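PDB 3GBT: gluconate kinase from Lactobacillus acidophilus, which is an FGGY-family carbohydrate kinase that probably phosphorylates gluconate with ATP. Local coordinates for residues 253-258 and 395-400; 213-218 and 230-235; 106-111 and 133-138; 319-324 and 371-376; 11-16 and 77-82. One frame throughout, in Å; residues are numbered along the deposited sequence.

Contact 1: residues 253-258 and 395-400; sequences DHCALN and VAINAT
Ile397 turns CG1 opposite its carbonyl carbon (chi1 -49°), which carries CD1 out to SG of Cys255 at 3.3 Å; its other branch, CG2, stays opposite the backbone nitrogen and presses on CB of Leu257, also at 3.3 Å. Cys255 meets it halfway, SG sitting between its own backbone N and carbonyl carbon (chi1 56°). Both contacts lie on one face of the sheet, where Ile265 of the adjacent strand 263-269 also touches Cys255 and Leu257. Alongside runs a parallel ladder. Asn398 bonds both ways, its N to Cys255 O at 2.9 Å and its O to Leu257 N at 3.0 Å, and Thr400 N carries on to Leu257 O at 3.0 Å. The same Leu257 O also receives the CA-H of Ala399, with CA 3.2 Å away. These are central strands of the actin-like C-terminal domain: 254-259 bonds onward to 263-269 through Ala256 and Asn258, and 396-400 to 421-424 through Ile397 and Ala399. The axes of the two short segments lie at 29° to each other, and just past the C-terminal ends of the strands come Thr261 and Gly402, both of which contact bound nucleotide. At the far end Val395 N bonds to Asp253 O at 2.8 Å. There CG2 of Val395 lies over one face of the His254 ring, shifted toward its rim, a CH-pi contact with CG2 4.3 Å from the ring centroid, while Asp251 OD1 takes the ring's ND1 in a hydrogen bond.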
# COMPACT_ATOMS: atom_id res chain seq x y z
N ASP A 253 19.05 -2.14 -2.63
CA ASP A 253 19.65 -1.33 -3.69
C ASP A 253 18.58 -0.71 -4.59
O ASP A 253 18.89 0.04 -5.50
CB ASP A 253 20.64 -2.15 -4.51
CG ASP A 253 21.95 -2.37 -3.77
OD1 ASP A 253 22.16 -1.70 -2.74
OD2 ASP A 253 22.77 -3.22 -4.23
N HIS A 254 17.33 -1.05 -4.32
CA HIS A 254 16.23 -0.52 -5.10
C HIS A 254 15.15 -0.04 -4.17
O HIS A 254 15.21 -0.24 -2.96
CB HIS A 254 15.68 -1.59 -6.04
CG HIS A 254 16.68 -2.10 -7.02
ND1 HIS A 254 17.75 -2.90 -6.66
CD2 HIS A 254 16.79 -1.92 -8.36
CE1 HIS A 254 18.47 -3.18 -7.73
NE2 HIS A 254 17.91 -2.59 -8.77
N CYS A 255 14.16 0.62 -4.75
CA CYS A 255 12.93 0.86 -4.03
C CYS A 255 11.81 1.01 -5.04
O CYS A 255 12.06 1.15 -6.23
CB CYS A 255 13.04 2.09 -3.15
SG CYS A 255 13.49 3.50 -4.08
N ALA A 256 10.59 0.94 -4.55
CA ALA A 256 9.43 1.03 -5.41
C ALA A 256 8.66 2.31 -5.10
O ALA A 256 8.28 2.57 -3.95
CB ALA A 256 8.54 -0.18 -5.22
N LEU A 257 8.44 3.10 -6.13
CA LEU A 257 7.64 4.28 -6.03
C LEU A 257 6.45 4.03 -6.89
O LEU A 257 6.59 3.89 -8.11
CB LEU A 257 8.41 5.47 -6.58
CG LEU A 257 7.65 6.80 -6.76
CD1 LEU A 257 7.22 7.34 -5.40
CD2 LEU A 257 8.52 7.81 -7.51
N ASN A 258 5.28 3.98 -6.28
CA ASN A 258 4.05 3.95 -7.02
C ASN A 258 3.24 5.19 -6.69
O ASN A 258 3.05 5.52 -5.52
CB ASN A 258 3.23 2.72 -6.66
CG ASN A 258 1.92 2.67 -7.42
OD1 ASN A 258 1.90 2.42 -8.62
ND2 ASN A 258 0.83 2.95 -6.72
N VAL A 395 19.92 2.52 -6.27
CA VAL A 395 20.55 2.83 -7.55
C VAL A 395 19.53 3.25 -8.58
O VAL A 395 19.87 3.79 -9.62
CB VAL A 395 21.34 1.62 -8.11
CG1 VAL A 395 22.35 1.14 -7.09
CG2 VAL A 395 20.39 0.50 -8.51
N ALA A 396 18.26 3.00 -8.28
CA ALA A 396 17.19 3.38 -9.19
C ALA A 396 15.89 3.36 -8.43
O ALA A 396 15.80 2.74 -7.38
CB ALA A 396 17.12 2.44 -10.38
N ILE A 397 14.89 4.06 -8.97
CA ILE A 397 13.53 4.02 -8.42
C ILE A 397 12.65 3.25 -9.39
O ILE A 397 12.52 3.62 -10.55
CB ILE A 397 12.92 5.43 -8.28
CG1 ILE A 397 13.88 6.40 -7.57
CG2 ILE A 397 11.57 5.35 -7.58
CD1 ILE A 397 14.24 5.99 -6.15
N ASN A 398 12.04 2.16 -8.93
CA ASN A 398 11.18 1.42 -9.83
C ASN A 398 9.77 1.97 -9.76
O ASN A 398 9.08 1.85 -8.74
CB ASN A 398 11.26 -0.08 -9.56
CG ASN A 398 12.62 -0.66 -9.92
OD1 ASN A 398 12.87 -1.87 -9.80
ND2 ASN A 398 13.52 0.21 -10.39
N ALA A 399 9.34 2.57 -10.87
CA ALA A 399 8.20 3.47 -10.84
C ALA A 399 6.95 2.99 -11.56
O ALA A 399 7.01 2.47 -12.67
CB ALA A 399 8.62 4.82 -11.39
N THR A 400 5.81 3.20 -10.91
CA THR A 400 4.52 2.88 -11.51
C THR A 400 3.50 3.90 -11.04
O THR A 400 3.77 4.70 -10.15
CB THR A 400 4.04 1.49 -11.06
OG1 THR A 400 4.05 1.43 -9.64
CG2 THR A 400 4.95 0.37 -11.63

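Contact 2: residues 213-218 and 230-235; sequences VIFPIK and DTKIIL
Ile214 N gives Ile233 O a short and nearly straight hydrogen bond, 2.7 Å with 174° at the hydrogen, and this is the main polar link of the pairing. The return bond, Ile233 N to Ile214 O, is stretched to 3.4 Å and weak. These two residues form the antiparallel hydrogen-bonded pair; Val213 with Ile234 is the non-hydrogen-bonded pair beside it, and there CG1 of Val213 lies on the aliphatic start of Lys232, 3.5 Å from its CG. On the face carrying Ile214 and Ile233, CD1 of Ile214 reaches forward to CB of Leu235 at 3.7 Å. Past Ile214 the chain leaves the strand, yet keeps touching. Phe215 keeps CG opposite its backbone N (chi1 -155°), which brings the ring edge to the other segment's backbone, with CZ 3.5 Å from Asp230 CA. Pro216 CB covers part of one ring face; the peptide between these two residues is cis. Ile217 then swings back in: its CG1 meets Ile233 CG1 at 3.6 Å, and its CD1 packs on the methyl CG2 of Thr231. Thr231 OG1 in turn hydrogen-bonds Ile71 O and Asp228 N. Around this core, strand 232-238 pairs on its other side with strand 70-78 through Lys232 and Ile234, leaving 213-214 as the edge of the N-terminal domain's sheet. Helix 157-166 packs Ile162 against Ile214 and Leu235, while helix 429-441 sets Ala441 against Val213 and Ile234.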
# COMPACT_ATOMS: atom_id res chain seq x y z
N VAL A 213 0.77 -23.42 0.62
CA VAL A 213 -0.37 -23.94 -0.10
C VAL A 213 -1.47 -24.25 0.90
O VAL A 213 -1.24 -24.91 1.91
CB VAL A 213 -0.00 -25.21 -0.87
CG1 VAL A 213 -1.24 -25.79 -1.54
CG2 VAL A 213 1.08 -24.90 -1.89
N ILE A 214 -2.67 -23.75 0.62
CA ILE A 214 -3.82 -24.03 1.46
C ILE A 214 -4.78 -24.93 0.69
O ILE A 214 -5.36 -24.53 -0.33
CB ILE A 214 -4.51 -22.74 1.95
CG1 ILE A 214 -3.74 -22.14 3.13
CG2 ILE A 214 -5.91 -23.01 2.37
CD1 ILE A 214 -2.68 -21.16 2.72
N PHE A 215 -4.93 -26.16 1.18
CA PHE A 215 -5.61 -27.23 0.45
C PHE A 215 -6.40 -28.04 1.47
O PHE A 215 -5.92 -28.27 2.58
CB PHE A 215 -4.55 -28.11 -0.24
CG PHE A 215 -5.05 -28.86 -1.45
CD1 PHE A 215 -5.25 -28.20 -2.66
CD2 PHE A 215 -5.28 -30.23 -1.39
CE1 PHE A 215 -5.70 -28.89 -3.78
CE2 PHE A 215 -5.72 -30.93 -2.51
CZ PHE A 215 -5.93 -30.25 -3.70
N PRO A 216 -7.61 -28.49 1.09
CA PRO A 216 -8.17 -28.28 -0.24
C PRO A 216 -9.23 -27.19 -0.21
O PRO A 216 -9.62 -26.72 0.86
CB PRO A 216 -8.87 -29.62 -0.55
CG PRO A 216 -8.86 -30.40 0.78
CD PRO A 216 -8.44 -29.44 1.85
N ILE A 217 -9.69 -26.81 -1.40
CA ILE A 217 -10.82 -25.92 -1.56
C ILE A 217 -12.14 -26.70 -1.42
O ILE A 217 -12.34 -27.73 -2.06
CB ILE A 217 -10.79 -25.24 -2.95
CG1 ILE A 217 -9.55 -24.34 -3.06
CG2 ILE A 217 -12.06 -24.44 -3.18
CD1 ILE A 217 -9.21 -23.93 -4.48
N LYS A 218 -13.02 -26.20 -0.55
CA LYS A 218 -14.33 -26.81 -0.37
C LYS A 218 -15.02 -27.05 -1.71
O LYS A 218 -15.02 -26.19 -2.59
CB LYS A 218 -15.19 -25.96 0.57
CG LYS A 218 -14.58 -25.82 1.95
CD LYS A 218 -15.58 -25.41 3.00
CE LYS A 218 -16.19 -24.05 2.70
NZ LYS A 218 -16.66 -23.38 3.95
N ASP A 230 -7.87 -30.14 -7.48
CA ASP A 230 -6.46 -29.96 -7.14
C ASP A 230 -5.93 -28.54 -7.38
O ASP A 230 -4.72 -28.32 -7.39
CB ASP A 230 -5.60 -30.98 -7.87
CG ASP A 230 -6.06 -31.21 -9.29
OD1 ASP A 230 -6.70 -30.29 -9.84
OD2 ASP A 230 -5.78 -32.30 -9.83
N THR A 231 -6.84 -27.59 -7.58
CA THR A 231 -6.50 -26.16 -7.65
C THR A 231 -6.03 -25.68 -6.27
O THR A 231 -6.81 -25.65 -5.32
CB THR A 231 -7.71 -25.30 -8.09
OG1 THR A 231 -7.92 -25.45 -9.50
CG2 THR A 231 -7.48 -23.85 -7.78
N LYS A 232 -4.75 -25.32 -6.18
CA LYS A 232 -4.18 -24.85 -4.92
C LYS A 232 -4.52 -23.40 -4.61
O LYS A 232 -4.60 -22.56 -5.50
CB LYS A 232 -2.66 -24.99 -4.93
CG LYS A 232 -2.13 -26.39 -4.82
CD LYS A 232 -1.90 -26.98 -6.18
CE LYS A 232 -0.55 -27.69 -6.25
NZ LYS A 232 -0.23 -28.48 -5.02
N ILE A 233 -4.71 -23.11 -3.33
CA ILE A 233 -4.76 -21.73 -2.87
C ILE A 233 -3.38 -21.37 -2.36
O ILE A 233 -2.84 -22.06 -1.49
CB ILE A 233 -5.73 -21.55 -1.71
CG1 ILE A 233 -7.17 -21.77 -2.16
CG2 ILE A 233 -5.57 -20.16 -1.11
CD1 ILE A 233 -7.77 -20.62 -2.90
N ILE A 234 -2.78 -20.31 -2.91
CA ILE A 234 -1.55 -19.80 -2.34
C ILE A 234 -1.90 -18.67 -1.38
O ILE A 234 -2.67 -17.77 -1.71
CB ILE A 234 -0.58 -19.31 -3.42
CG1 ILE A 234 -0.58 -20.29 -4.60
CG2 ILE A 234 0.81 -19.14 -2.84
CD1 ILE A 234 -0.25 -21.72 -4.22
N LEU A 235 -1.35 -18.74 -0.17
CA LEU A 235 -1.69 -17.82 0.90
C LEU A 235 -1.62 -16.36 0.44
O LEU A 235 -2.48 -15.55 0.76
CB LEU A 235 -0.76 -18.06 2.10
CG LEU A 235 -1.09 -17.34 3.41
CD1 LEU A 235 -2.54 -17.57 3.81
CD2 LEU A 235 -0.14 -17.76 4.51

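Contact 3: residues 106-111 and 133-138; sequences SIVQDA and PIYKLL
Lys136 NZ is gripped by Thr98 O and Pro130 O, with a weaker bond to Met131 O, while its neighbour Tyr135 faces Ile107, Val108 and Ala111 of helix 105-113. No hydrogen bond crosses between the two segments; the contact is apolar and centred on the tyrosine ring. CG2 of Val108 stands over one face, toward the rim, 3.6 Å from Tyr135 CG, and makes a CH-pi contact. Ile134 CG2, from the ring's own helix, lies over the opposite face, so the ring is sandwiched between two methyl groups. Ile107 slides alongside in the opposite direction, its CG2 touching Tyr135 CD1 at 3.9 Å and Leu138 CD1 at 4.0 Å. Farther along the ring, CE1 rests 4.1 Å from CB of Ala111. Tyr135 points its CG away from its carbonyl carbon (chi1 -63°), which lays the ring across the gap between the helices. Trimmed to an alanine, this residue would probably leave Val108 CG2 and Ala111 CB facing a gap. Ala117 and Ile120 of helix 117-124 also touch the Tyr135 side chain. The axes of the two short segments approach to 9.5 Å at 103°, a nearly perpendicular helix crossing in the mainly helical part of the N-terminal domain that begins with helix 105-113 in this FGGY kinase.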
# COMPACT_ATOMS: atom_id res chain seq x y z
N SER A 106 -8.95 8.56 18.18
CA SER A 106 -8.75 9.11 19.52
C SER A 106 -7.85 8.19 20.33
O SER A 106 -6.98 8.64 21.07
CB SER A 106 -10.09 9.30 20.24
OG SER A 106 -10.98 10.11 19.48
N ILE A 107 -8.09 6.88 20.19
CA ILE A 107 -7.26 5.88 20.86
C ILE A 107 -5.79 6.09 20.53
O ILE A 107 -4.93 5.95 21.40
CB ILE A 107 -7.64 4.45 20.43
CG1 ILE A 107 -8.79 3.91 21.29
CG2 ILE A 107 -6.43 3.52 20.53
CD1 ILE A 107 -10.15 4.26 20.76
N VAL A 108 -5.51 6.43 19.28
CA VAL A 108 -4.13 6.59 18.84
C VAL A 108 -3.51 7.79 19.53
O VAL A 108 -2.39 7.72 20.04
CB VAL A 108 -4.02 6.78 17.32
CG1 VAL A 108 -2.59 7.21 16.94
CG2 VAL A 108 -4.44 5.52 16.59
N GLN A 109 -4.25 8.89 19.55
CA GLN A 109 -3.75 10.13 20.12
C GLN A 109 -3.41 9.93 21.58
O GLN A 109 -2.35 10.34 22.05
CB GLN A 109 -4.78 11.25 19.97
CG GLN A 109 -4.23 12.61 20.36
CD GLN A 109 -3.00 12.99 19.56
OE1 GLN A 109 -1.92 13.18 20.12
NE2 GLN A 109 -3.16 13.09 18.25
N ASP A 110 -4.31 9.27 22.30
CA ASP A 110 -4.09 8.99 23.71
C ASP A 110 -2.94 8.01 23.92
O ASP A 110 -2.06 8.23 24.76
CB ASP A 110 -5.39 8.51 24.35
CG ASP A 110 -6.41 9.64 24.51
OD1 ASP A 110 -6.05 10.70 25.08
OD2 ASP A 110 -7.57 9.47 24.06
N ALA A 111 -2.92 6.94 23.14
CA ALA A 111 -1.79 6.02 23.16
C ALA A 111 -0.50 6.79 22.88
O ALA A 111 0.55 6.55 23.49
CB ALA A 111 -1.99 4.91 22.14
N PRO A 133 -5.19 -2.36 12.85
CA PRO A 133 -5.99 -3.30 13.64
C PRO A 133 -5.75 -3.21 15.15
O PRO A 133 -6.73 -3.16 15.88
CB PRO A 133 -5.53 -4.66 13.11
CG PRO A 133 -5.28 -4.40 11.66
CD PRO A 133 -4.83 -2.94 11.54
N ILE A 134 -4.51 -3.20 15.61
CA ILE A 134 -4.26 -3.10 17.05
C ILE A 134 -5.05 -1.95 17.66
O ILE A 134 -5.68 -2.11 18.71
CB ILE A 134 -2.77 -2.92 17.39
CG1 ILE A 134 -2.61 -2.68 18.89
CG2 ILE A 134 -2.17 -1.76 16.61
CD1 ILE A 134 -1.22 -2.94 19.41
N TYR A 135 -5.01 -0.79 17.02
CA TYR A 135 -5.75 0.38 17.51
C TYR A 135 -7.25 0.19 17.29
O TYR A 135 -8.06 0.56 18.14
CB TYR A 135 -5.25 1.67 16.85
CG TYR A 135 -3.81 1.99 17.18
CD1 TYR A 135 -3.41 2.22 18.49
CD2 TYR A 135 -2.84 2.06 16.18
CE1 TYR A 135 -2.09 2.50 18.80
CE2 TYR A 135 -1.51 2.35 16.49
CZ TYR A 135 -1.15 2.57 17.80
OH TYR A 135 0.15 2.86 18.13
N LYS A 136 -7.63 -0.38 16.15
CA LYS A 136 -9.04 -0.67 15.90
C LYS A 136 -9.60 -1.61 16.97
O LYS A 136 -10.71 -1.40 17.46
CB LYS A 136 -9.24 -1.24 14.49
CG LYS A 136 -9.44 -0.18 13.41
CD LYS A 136 -9.70 -0.82 12.04
CE LYS A 136 -8.52 -0.65 11.07
NZ LYS A 136 -8.43 0.76 10.55
N LEU A 137 -8.82 -2.62 17.36
CA LEU A 137 -9.22 -3.56 18.41
C LEU A 137 -9.38 -2.87 19.76
O LEU A 137 -10.38 -3.09 20.45
CB LEU A 137 -8.19 -4.68 18.54
CG LEU A 137 -8.16 -5.66 17.38
CD1 LEU A 137 -6.92 -6.55 17.43
CD2 LEU A 137 -9.44 -6.48 17.38
N LEU A 138 -8.40 -2.06 20.14
CA LEU A 138 -8.47 -1.35 21.40
C LEU A 138 -9.77 -0.55 21.49
O LEU A 138 -10.43 -0.51 22.53
CB LEU A 138 -7.29 -0.41 21.55
CG LEU A 138 -5.92 -1.06 21.75
CD1 LEU A 138 -4.83 -0.06 21.42
CD2 LEU A 138 -5.77 -1.57 23.16

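Contact 4: residues 319-324 and 371-376; sequences DFLDVA and AVIEGI
Two helices of the actin-like C-terminal domain, 317-325 and 365-388, meet through Phe320, Leu321 and Ala324 on one and Ile373, with Val372, on the other. The axes of segments 319-324 and 371-376 approach to 10.6 Å, their directions 97° apart, and side chains alone bridge the distance. Ile373 does most of the bridging: beyond CG1 its chain is extended (chi2 171°), and this drives CD1 in among Phe320, Leu321 and Ala324. CB of Ala324 is the nearest of them, at 3.7 Å from Ile373 CD1, while CD2 of Leu321 comes in crosswise at 3.9 Å. The Phe320 ring slides past Ile373 in the opposite direction and meets it edge-on, and its CZ reaches on to CB of Val372. A second aromatic, Phe303 of helix 300-311, packs edge-to-face with Phe320, and Phe408 of helix 407-417 touches both Leu321 and Ile373. Nearby polar links are Arg370 NE to Ala324 O and the bonds of Glu374 to Ser331 OG, Gly330 N and Tyr471 OH. The side chain of Val372 is about 8 Å from that of Gly300, a nucleotide-binding residue, which places the packing near the ATP site. At the centre of it, Ile373 CD1 lies in the plane of the Phe320 ring, 3.8 Å from CE1.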
# COMPACT_ATOMS: atom_id res chain seq x y z
N ASP A 319 -2.82 19.72 -20.60
CA ASP A 319 -2.82 21.17 -20.64
C ASP A 319 -2.04 21.68 -19.45
O ASP A 319 -1.19 22.57 -19.58
CB ASP A 319 -4.25 21.71 -20.55
CG ASP A 319 -5.06 21.45 -21.80
OD1 ASP A 319 -4.45 21.32 -22.89
OD2 ASP A 319 -6.31 21.39 -21.69
N PHE A 320 -2.35 21.12 -18.29
CA PHE A 320 -1.72 21.51 -17.04
C PHE A 320 -0.22 21.27 -17.08
O PHE A 320 0.57 22.15 -16.76
CB PHE A 320 -2.36 20.75 -15.87
CG PHE A 320 -1.95 21.27 -14.52
CD1 PHE A 320 -0.73 20.90 -13.96
CD2 PHE A 320 -2.78 22.11 -13.80
CE1 PHE A 320 -0.35 21.36 -12.71
CE2 PHE A 320 -2.40 22.58 -12.54
CZ PHE A 320 -1.19 22.21 -12.00
N LEU A 321 0.17 20.06 -17.48
CA LEU A 321 1.58 19.71 -17.60
C LEU A 321 2.31 20.68 -18.53
O LEU A 321 3.39 21.16 -18.21
CB LEU A 321 1.74 18.28 -18.14
CG LEU A 321 1.24 17.12 -17.29
CD1 LEU A 321 1.47 15.84 -18.06
CD2 LEU A 321 1.94 17.07 -15.95
N ASP A 322 1.71 20.94 -19.69
CA ASP A 322 2.30 21.87 -20.66
C ASP A 322 2.55 23.23 -20.05
O ASP A 322 3.65 23.76 -20.14
CB ASP A 322 1.39 22.01 -21.88
CG ASP A 322 1.41 20.79 -22.76
OD1 ASP A 322 2.41 20.03 -22.69
OD2 ASP A 322 0.43 20.59 -23.51
N VAL A 323 1.52 23.79 -19.41
CA VAL A 323 1.68 25.07 -18.72
C VAL A 323 2.75 25.01 -17.62
O VAL A 323 3.66 25.82 -17.60
CB VAL A 323 0.36 25.56 -18.15
CG1 VAL A 323 0.58 26.79 -17.28
CG2 VAL A 323 -0.62 25.84 -19.28
N ALA A 324 2.65 24.03 -16.73
CA ALA A 324 3.67 23.85 -15.69
C ALA A 324 5.06 23.90 -16.32
O ALA A 324 5.97 24.51 -15.76
CB ALA A 324 3.48 22.55 -14.96
N ALA A 371 4.89 24.37 -9.31
CA ALA A 371 5.14 24.19 -7.88
C ALA A 371 4.29 23.07 -7.30
O ALA A 371 4.76 22.30 -6.46
CB ALA A 371 4.93 25.50 -7.10
N VAL A 372 3.04 22.97 -7.76
CA VAL A 372 2.18 21.85 -7.37
C VAL A 372 2.86 20.50 -7.63
O VAL A 372 3.05 19.69 -6.71
CB VAL A 372 0.78 21.92 -8.05
CG1 VAL A 372 0.10 20.58 -7.98
CG2 VAL A 372 -0.09 22.96 -7.39
N ILE A 373 3.23 20.26 -8.89
CA ILE A 373 3.84 19.00 -9.30
C ILE A 373 5.17 18.74 -8.59
O ILE A 373 5.44 17.62 -8.17
CB ILE A 373 4.07 19.00 -10.82
CG1 ILE A 373 2.76 19.26 -11.55
CG2 ILE A 373 4.70 17.69 -11.27
CD1 ILE A 373 2.95 19.50 -13.02
N GLU A 374 5.99 19.77 -8.46
CA GLU A 374 7.23 19.66 -7.72
C GLU A 374 6.98 19.37 -6.24
O GLU A 374 7.74 18.63 -5.61
CB GLU A 374 8.08 20.92 -7.91
CG GLU A 374 8.62 21.07 -9.34
CD GLU A 374 9.29 22.41 -9.62
OE1 GLU A 374 9.24 23.30 -8.75
OE2 GLU A 374 9.87 22.56 -10.72
N GLY A 375 5.92 19.96 -5.68
CA GLY A 375 5.56 19.74 -4.29
C GLY A 375 5.13 18.30 -4.06
O GLY A 375 5.64 17.61 -3.18
N ILE A 376 4.17 17.84 -4.86
CA ILE A 376 3.79 16.43 -4.83
C ILE A 376 5.04 15.54 -4.87
O ILE A 376 5.20 14.66 -4.04
CB ILE A 376 2.85 16.09 -6.00
CG1 ILE A 376 1.52 16.83 -5.84
CG2 ILE A 376 2.65 14.56 -6.11
CD1 ILE A 376 0.64 16.79 -7.06

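Contact 5: residues 11-16 and 77-82; sequences VGTTAT and SSQMHS
Val11 spends both of its backbone polar groups on the neighbouring segment. Its N donates to Ser77 O at 2.8 Å, and its O accepts from Gln79 N at 3.0 Å in a nearly straight bond, 174° at the hydrogen. Ser78, paired with Val11 between those two partners, turns OG opposite its own backbone N (chi1 169°) and donates to Gln79 O at 2.9 Å, arriving in the carbonyl plane on a lone pair. That bond closes a small ring just where the strand ends. Strand 4-11 ends here and turns through Gly12 into strand 15-22, the tight hairpin that in actin-like ATPases is the first phosphate loop; the side chain of Thr13 lies about 11 Å from that of Thr261, a nucleotide-binding residue. Within the turn Gly12 N makes a weak bond to Ala15 O, and a side chain at Gly12 would collide with that same oxygen. Gly12 O is taken by Tyr35 OH, which also bonds Thr16 OG1, and Thr13 OG1 pairs with Trp99 NE1. Gln79 puts its CG between its backbone N and carbonyl carbon (chi1 68°), which lays CG against Val11 O, 3.6 Å away, and extends the chain along the glycine turn. Cut back to an alanine, this side chain would be likely to leave a gap beside Gly12 and Thr13. Ser77 also bonds Met9 of strand 4-11, and Ser78 bonds Asp239, at the start of helix 239-245.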
# COMPACT_ATOMS: atom_id res chain seq x y z
N VAL A 11 -7.27 -8.03 -3.85
CA VAL A 11 -8.46 -7.62 -3.13
C VAL A 11 -8.30 -6.20 -2.60
O VAL A 11 -7.81 -6.00 -1.48
CB VAL A 11 -8.73 -8.56 -1.95
CG1 VAL A 11 -10.10 -8.28 -1.35
CG2 VAL A 11 -8.60 -10.00 -2.40
N GLY A 12 -8.72 -5.24 -3.40
CA GLY A 12 -8.57 -3.84 -3.06
C GLY A 12 -9.71 -3.29 -2.23
O GLY A 12 -10.65 -3.99 -1.88
N THR A 13 -9.60 -2.00 -1.91
CA THR A 13 -10.56 -1.33 -1.05
C THR A 13 -11.90 -1.12 -1.72
O THR A 13 -12.95 -1.20 -1.07
CB THR A 13 -10.02 0.02 -0.60
OG1 THR A 13 -9.05 -0.19 0.43
CG2 THR A 13 -11.14 0.86 -0.04
N THR A 14 -11.89 -0.85 -3.02
CA THR A 14 -13.14 -0.63 -3.72
C THR A 14 -13.38 -1.65 -4.82
O THR A 14 -14.44 -1.68 -5.43
CB THR A 14 -13.25 0.81 -4.26
OG1 THR A 14 -12.16 1.09 -5.15
CG2 THR A 14 -13.22 1.81 -3.11
N ALA A 15 -12.39 -2.51 -5.05
CA ALA A 15 -12.54 -3.56 -6.05
C ALA A 15 -11.50 -4.66 -5.88
O ALA A 15 -10.40 -4.43 -5.37
CB ALA A 15 -12.47 -2.97 -7.45
N THR A 16 -11.86 -5.86 -6.31
CA THR A 16 -10.88 -6.92 -6.48
C THR A 16 -10.56 -7.00 -7.97
O THR A 16 -11.45 -6.89 -8.80
CB THR A 16 -11.43 -8.26 -5.99
OG1 THR A 16 -11.53 -8.22 -4.56
CG2 THR A 16 -10.50 -9.38 -6.37
N SER A 77 -3.20 -11.14 -3.45
CA SER A 77 -2.65 -9.86 -3.02
C SER A 77 -3.81 -9.11 -2.42
O SER A 77 -4.91 -9.15 -2.96
CB SER A 77 -2.10 -9.09 -4.21
OG SER A 77 -1.65 -7.83 -3.80
N SER A 78 -3.58 -8.45 -1.30
CA SER A 78 -4.69 -7.88 -0.56
C SER A 78 -4.36 -6.56 0.12
O SER A 78 -3.25 -6.35 0.59
CB SER A 78 -5.21 -8.87 0.49
OG SER A 78 -6.12 -8.24 1.39
N GLN A 79 -5.37 -5.70 0.16
CA GLN A 79 -5.33 -4.51 0.99
C GLN A 79 -4.82 -4.87 2.38
O GLN A 79 -4.90 -6.04 2.79
CB GLN A 79 -6.74 -3.95 1.11
CG GLN A 79 -7.67 -4.83 1.92
CD GLN A 79 -9.07 -4.29 1.98
OE1 GLN A 79 -9.86 -4.45 1.05
NE2 GLN A 79 -9.40 -3.63 3.09
N MSE A 80 -4.31 -3.88 3.09
CA MSE A 80 -3.77 -4.10 4.43
C MSE A 80 -4.63 -3.48 5.53
O MSE A 80 -5.52 -2.67 5.27
CB MSE A 80 -2.34 -3.56 4.52
CG MSE A 80 -1.37 -4.24 3.56
SE MSE A 80 0.51 -3.75 3.83
CE MSE A 80 0.80 -4.61 5.57
N HIS A 81 -4.35 -3.88 6.76
CA HIS A 81 -4.91 -3.23 7.94
C HIS A 81 -6.40 -3.46 8.15
O HIS A 81 -6.98 -2.92 9.08
CB HIS A 81 -4.63 -1.73 7.89
CG HIS A 81 -3.25 -1.40 7.44
ND1 HIS A 81 -2.12 -1.80 8.13
CD2 HIS A 81 -2.80 -0.72 6.35
CE1 HIS A 81 -1.05 -1.37 7.49
NE2 HIS A 81 -1.43 -0.71 6.42
N SER A 82 -7.01 -4.26 7.28
CA SER A 82 -8.44 -4.55 7.41
C SER A 82 -8.66 -5.42 8.64
O SER A 82 -7.79 -6.21 9.02
CB SER A 82 -8.97 -5.26 6.16
OG SER A 82 -8.64 -6.64 6.18

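In the fold
Contacts 1 and 5 are parallel strand pairings, one in each actin-like domain, with centres about 22 Å apart; both run toward the nucleotide site and are joined by backbone hydrogen bonds. Contact 2 belongs to the same sheet as contact 5 but is antiparallel, held by one strong bond and one weak one, and lies at that sheet's edge. Contacts 3 and 4 pack helix on helix at near right angles without a hydrogen bond between their segments, buried, though farther from the chain's centre than contacts 1 and 5. Contact 4 is nested in the loop closed by contact 1, since helix 365-388 leads into strand 396-400. Contact 3 touches contact 5 where Pro133 packs on His81.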